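DTDP-glucose 4,6-dehydratase (Klebsiella pneumoniae, PDB 5U4Q) binds NAD and probably catalyses the dehydration of dTDP-glucose to its 4-keto-6-deoxy derivative, as a member of the NAD-dependent epimerase/dehydratase family. Local coordinates at residues 328-331 with 332-336; 112-115 with 116-119. One frame throughout, in Å; residues are numbered along the deposited sequence.

Contact 1: 328-331 with 332-336; sequences VDWY and KDYYQ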
loop_
_atom_site.group_PDB
_atom_site.type_symbol
_atom_site.label_atom_id
_atom_site.label_comp_id
_atom_site.label_asym_id
_atom_site.label_seq_id
_atom_site.Cartn_x
_atom_site.Cartn_y
_atom_site.Cartn_z
ATOM N N VAL A 328 14.997 32.388 -6.939
ATOM C CA VAL A 328 16.321 32.823 -7.419
ATOM C C VAL A 328 17.058 33.639 -6.356
ATOM O O VAL A 328 18.255 33.465 -6.170
ATOM C CB VAL A 328 16.208 33.533 -8.769
ATOM C CG1 VAL A 328 17.525 34.226 -9.148
ATOM C CG2 VAL A 328 15.810 32.522 -9.835
ATOM N N ASP A 329 16.326 34.482 -5.647
ATOM C CA ASP A 329 16.897 35.235 -4.516
ATOM C C ASP A 329 17.504 34.285 -3.492
ATOM O O ASP A 329 18.633 34.473 -3.045
ATOM C CB ASP A 329 15.826 36.109 -3.884
ATOM C CG ASP A 329 16.272 36.745 -2.589
ATOM O OD1 ASP A 329 17.098 37.687 -2.600
ATOM O OD2 ASP A 329 15.790 36.324 -1.526
ATOM N N TRP A 330 16.776 33.217 -3.167
ATOM C CA TRP A 330 17.301 32.223 -2.241
ATOM C C TRP A 330 18.534 31.523 -2.817
ATOM O O TRP A 330 19.577 31.427 -2.169
ATOM C CB TRP A 330 16.237 31.154 -1.865
ATOM C CG TRP A 330 16.892 30.053 -1.128
ATOM C CD1 TRP A 330 17.311 30.090 0.145
ATOM C CD2 TRP A 330 17.337 28.791 -1.658
ATOM N NE1 TRP A 330 17.988 28.951 0.457
ATOM C CE2 TRP A 330 18.028 28.130 -0.629
ATOM C CE3 TRP A 330 17.201 28.146 -2.895
ATOM C CZ2 TRP A 330 18.567 26.865 -0.790
ATOM C CZ3 TRP A 330 17.754 26.917 -3.061
ATOM C CH2 TRP A 330 18.415 26.267 -2.008
ATOM N N TYR A 331 18.418 31.038 -4.040
ATOM C CA TYR A 331 19.475 30.245 -4.664
ATOM C C TYR A 331 20.808 31.034 -4.740
ATOM O O TYR A 331 21.857 30.512 -4.387
ATOM C CB TYR A 331 19.068 29.759 -6.062
ATOM C CG TYR A 331 20.047 28.830 -6.717
ATOM C CD1 TYR A 331 21.159 29.320 -7.406
ATOM C CD2 TYR A 331 19.857 27.461 -6.680
ATOM C CE1 TYR A 331 22.063 28.449 -7.999
ATOM C CE2 TYR A 331 20.761 26.583 -7.269
ATOM C CZ TYR A 331 21.866 27.088 -7.910
ATOM O OH TYR A 331 22.737 26.198 -8.492
ATOM N N LYS A 332 20.725 32.273 -5.202
ATOM C CA LYS A 332 21.943 33.083 -5.385
ATOM C C LYS A 332 22.662 33.326 -4.094
ATOM O O LYS A 332 23.911 33.282 -4.043
ATOM C CB LYS A 332 21.624 34.423 -6.042
ATOM C CG LYS A 332 21.307 34.333 -7.519
ATOM C CD LYS A 332 21.240 35.736 -8.114
ATOM C CE LYS A 332 21.124 35.726 -9.606
ATOM N NZ LYS A 332 21.293 37.126 -10.140
ATOM N N ASP A 333 21.891 33.606 -3.057
ATOM C CA ASP A 333 22.443 33.852 -1.745
ATOM C C ASP A 333 23.018 32.581 -1.145
ATOM O O ASP A 333 24.137 32.587 -0.634
ATOM C CB ASP A 333 21.373 34.397 -0.818
ATOM C CG ASP A 333 21.909 34.698 0.552
ATOM O OD1 ASP A 333 22.564 35.746 0.704
ATOM O OD2 ASP A 333 21.650 33.897 1.459
ATOM N N TYR A 334 22.275 31.478 -1.223
ATOM C CA TYR A 334 22.736 30.236 -0.594
ATOM C C TYR A 334 23.994 29.704 -1.255
ATOM O O TYR A 334 24.924 29.255 -0.553
ATOM C CB TYR A 334 21.630 29.164 -0.585
ATOM C CG TYR A 334 22.085 27.896 0.088
ATOM C CD1 TYR A 334 22.210 27.846 1.465
ATOM C CD2 TYR A 334 22.458 26.789 -0.644
ATOM C CE1 TYR A 334 22.667 26.702 2.104
ATOM C CE2 TYR A 334 22.901 25.627 -0.009
ATOM C CZ TYR A 334 23.011 25.605 1.369
ATOM O OH TYR A 334 23.462 24.484 2.039
ATOM N N TYR A 335 24.029 29.752 -2.589
ATOM C CA TYR A 335 25.165 29.237 -3.368
ATOM C C TYR A 335 26.223 30.290 -3.668
ATOM O O TYR A 335 27.215 29.990 -4.348
ATOM C CB TYR A 335 24.705 28.505 -4.636
ATOM C CG TYR A 335 24.027 27.214 -4.286
ATOM C CD1 TYR A 335 24.773 26.139 -3.788
ATOM C CD2 TYR A 335 22.648 27.050 -4.418
ATOM C CE1 TYR A 335 24.173 24.951 -3.439
ATOM C CE2 TYR A 335 22.039 25.854 -4.063
ATOM C CZ TYR A 335 22.806 24.805 -3.584
ATOM O OH TYR A 335 22.222 23.613 -3.210
ATOM N N GLN A 336 26.026 31.491 -3.152
ATOM C CA GLN A 336 26.996 32.574 -3.330
ATOM C C GLN A 336 27.366 32.765 -4.799
ATOM O O GLN A 336 28.554 32.830 -5.177
ATOM C CB GLN A 336 28.235 32.322 -2.461
ATOM C CG GLN A 336 27.959 32.251 -0.970
ATOM C CD GLN A 336 27.532 33.587 -0.374
ATOM O OE1 GLN A 336 26.513 34.176 -0.763
ATOM N NE2 GLN A 336 28.298 34.059 0.604
HETATM O O HOH W 1 19.822 31.799 1.015
#

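Contact 2: 112-115 with 116-119; sequences ILEG and CRHT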
loop_
_atom_site.group_PDB
_atom_site.type_symbol
_atom_site.label_atom_id
_atom_site.label_comp_id
_atom_site.label_asym_id
_atom_site.label_seq_id
_atom_site.Cartn_x
_atom_site.Cartn_y
_atom_site.Cartn_z
ATOM N N ILE A 112 4.551 5.279 12.549
ATOM C CA ILE A 112 3.823 6.511 12.808
ATOM C C ILE A 112 2.403 6.192 13.332
ATOM O O ILE A 112 1.960 6.793 14.331
ATOM C CB ILE A 112 3.716 7.389 11.520
ATOM C CG1 ILE A 112 5.074 7.959 11.118
ATOM C CG2 ILE A 112 2.686 8.513 11.650
ATOM C CD1 ILE A 112 5.560 9.104 11.960
ATOM N N LEU A 113 1.679 5.297 12.644
ATOM C CA LEU A 113 0.303 4.982 13.045
ATOM C C LEU A 113 0.251 4.381 14.447
ATOM O O LEU A 113 -0.609 4.747 15.240
ATOM C CB LEU A 113 -0.366 4.062 12.039
ATOM C CG LEU A 113 -0.688 4.655 10.663
ATOM C CD1 LEU A 113 -1.165 3.544 9.729
ATOM C CD2 LEU A 113 -1.726 5.741 10.779
ATOM N N GLU A 114 1.188 3.480 14.722
ATOM C CA GLU A 114 1.272 2.853 16.056
ATOM C C GLU A 114 1.535 3.884 17.127
ATOM O O GLU A 114 0.912 3.841 18.202
ATOM C CB GLU A 114 2.301 1.733 16.068
ATOM C CG GLU A 114 1.752 0.444 15.479
ATOM C CD GLU A 114 0.704 -0.198 16.380
ATOM O OE1 GLU A 114 1.133 -0.689 17.446
ATOM O OE2 GLU A 114 -0.494 -0.241 16.036
ATOM N N GLY A 115 2.450 4.818 16.855
ATOM C CA GLY A 115 2.764 5.885 17.796
ATOM C C GLY A 115 1.531 6.732 18.060
ATOM O O GLY A 115 1.191 7.072 19.238
ATOM N N CYS A 116 0.793 7.064 17.004
ATOM C CA CYS A 116 -0.430 7.856 17.149
ATOM C C CYS A 116 -1.509 7.104 17.927
ATOM O O CYS A 116 -2.220 7.705 18.731
ATOM C CB CYS A 116 -0.986 8.268 15.787
ATOM S SG CYS A 116 0.026 9.481 14.904
ATOM N N ARG A 117 -1.616 5.810 17.670
ATOM C CA ARG A 117 -2.583 4.959 18.337
ATOM C C ARG A 117 -2.310 4.878 19.836
ATOM O O ARG A 117 -3.194 5.163 20.664
ATOM C CB ARG A 117 -2.517 3.564 17.732
ATOM C CG ARG A 117 -3.359 2.512 18.440
ATOM C CD ARG A 117 -3.001 1.167 17.887
ATOM N NE ARG A 117 -3.681 0.106 18.615
ATOM C CZ ARG A 117 -3.437 -1.192 18.454
ATOM N NH1 ARG A 117 -2.522 -1.622 17.595
ATOM N NH2 ARG A 117 -4.146 -2.083 19.151
ATOM N N HIS A 118 -1.112 4.462 20.188
ATOM C CA HIS A 118 -0.803 4.220 21.611
ATOM C C HIS A 118 -0.692 5.455 22.480
ATOM O O HIS A 118 -0.870 5.358 23.706
ATOM C CB HIS A 118 0.394 3.297 21.732
ATOM C CG HIS A 118 0.148 1.955 21.119
ATOM N ND1 HIS A 118 -0.754 1.055 21.652
ATOM C CD2 HIS A 118 0.630 1.380 19.991
ATOM C CE1 HIS A 118 -0.803 -0.022 20.885
ATOM N NE2 HIS A 118 0.038 0.140 19.883
ATOM N N THR A 119 -0.415 6.609 21.872
ATOM C CA THR A 119 -0.327 7.858 22.642
ATOM C C THR A 119 -1.508 8.801 22.375
ATOM O O THR A 119 -1.496 9.950 22.809
ATOM C CB THR A 119 1.018 8.588 22.438
ATOM O OG1 THR A 119 1.105 9.080 21.093
ATOM C CG2 THR A 119 2.203 7.682 22.736
#

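Contact 1: 328-331 with 332-336
Y335 lays the CD2 side of its ring over the centre of one face of Y331, with Y335 CD2 3.5 Å from Y331 CE2. The two rings are inclined at 45°, an oblique pairing. On the face away from Y331, Y335 has Y334 CD2 over its ring centre, while Y335 CD2 in turn lies at the edge of the Y334 ring, in its plane. The indole of W330 is met on one face by the methylene of Y334, offset toward the rim, with Y334 CB 3.7 Å from W330 CE2. Because both W330 and Y334 carry CG anti to the backbone N, their side chains run side by side; the planes are only 15° apart, yet the rings are slid so far that they barely overlap. W330 CH2 also comes within 4.2 Å of Y335 CE2, joining the two pairs into one aromatic cluster.

The Y331–Y335 and W330–Y334 pairs are i to i+4 neighbours at the end of helix 320-334, which closes in a Schellman motif: Q336 has positive phi, and its N gives a weak bond to D333 O. One step back, Y335 N is bonded to Y331 O at 2.9 Å. A water donates both to W330 O and to D333 OD2, the latter at 2.8 Å, and so ties the carboxylate to the helix backbone. The extended side chain of K332 runs alongside V328, K332 CE lying 3.9 Å from V328 CG1. Beyond the helix, W188 and F196 meet the W330 ring, W188 also meets Y334, and Y331 packs on T199 and L203 of helix 194-203. V328 touches L278, A281 and L282 of helix 271-282.

Contact 2: 112-115 with 116-119
E114 holds out its carboxylate to two neighbours at once, R117 through OE2 and H118 through OE1. Its chain folds back at chi2 (-70°), which brings the acid end alongside both partners. Toward R117 the bond is a salt bridge, R117 NH1 to E114 OE2 at 2.9 Å: the oxygen offers its syn lone pair and lies near the guanidinium plane, although the two flat groups are 75° apart. H118 stands at a similar angle to the carboxylate, but H118 NE2 approaches E114 OE1 at 2.8 Å from above the carboxylate plane, while that oxygen stays in the plane of the imidazole. This bond is bent (141° at the hydrogen), the one to R117 straighter. In addition, H118 CE1 lies over one face of the guanidinium, offset toward its rim. With R117, H118 and the hydroxyl of Y168, which bonds to OE2, the carboxylate has three partners that restrict its rotation.

At the C-terminal end of the helix, T119 closes on G115 O with both its N and its OG1, the hydroxyl at 2.7 Å. The two donors come from opposite faces of the carbonyl plane.

R117 NH1 further bonds to L95 O of the second subunit, placing this turn at the dimer contact. In this Rossmann-type domain, helix 98-118 packs by L113 and R117 against helix 153-172 and by I112 against helix 67-77, while I112 and L113 also rest on L124 of the sheet strand 123-129.

Both contacts are the closing turns of a helix, yet they belong to different helices on opposite sides of the chain's centre, with nearest atoms about 25 Å apart. Contact 1 is partly buried: its aromatic side turns inward to helices 194-203 and 42-50, and V328 to helix 271-282, while its acids and lysine are exposed. Contact 2 is more buried, resting on the parallel sheet and two flanking helices. The chemistry follows: packed rings dominate 328-336, whereas 112-119 combines an apolar side against the sheet with a polar cluster of one chain, to which the second subunit adds a backbone carbonyl and packing. No other chain of the assembly touches contact 1.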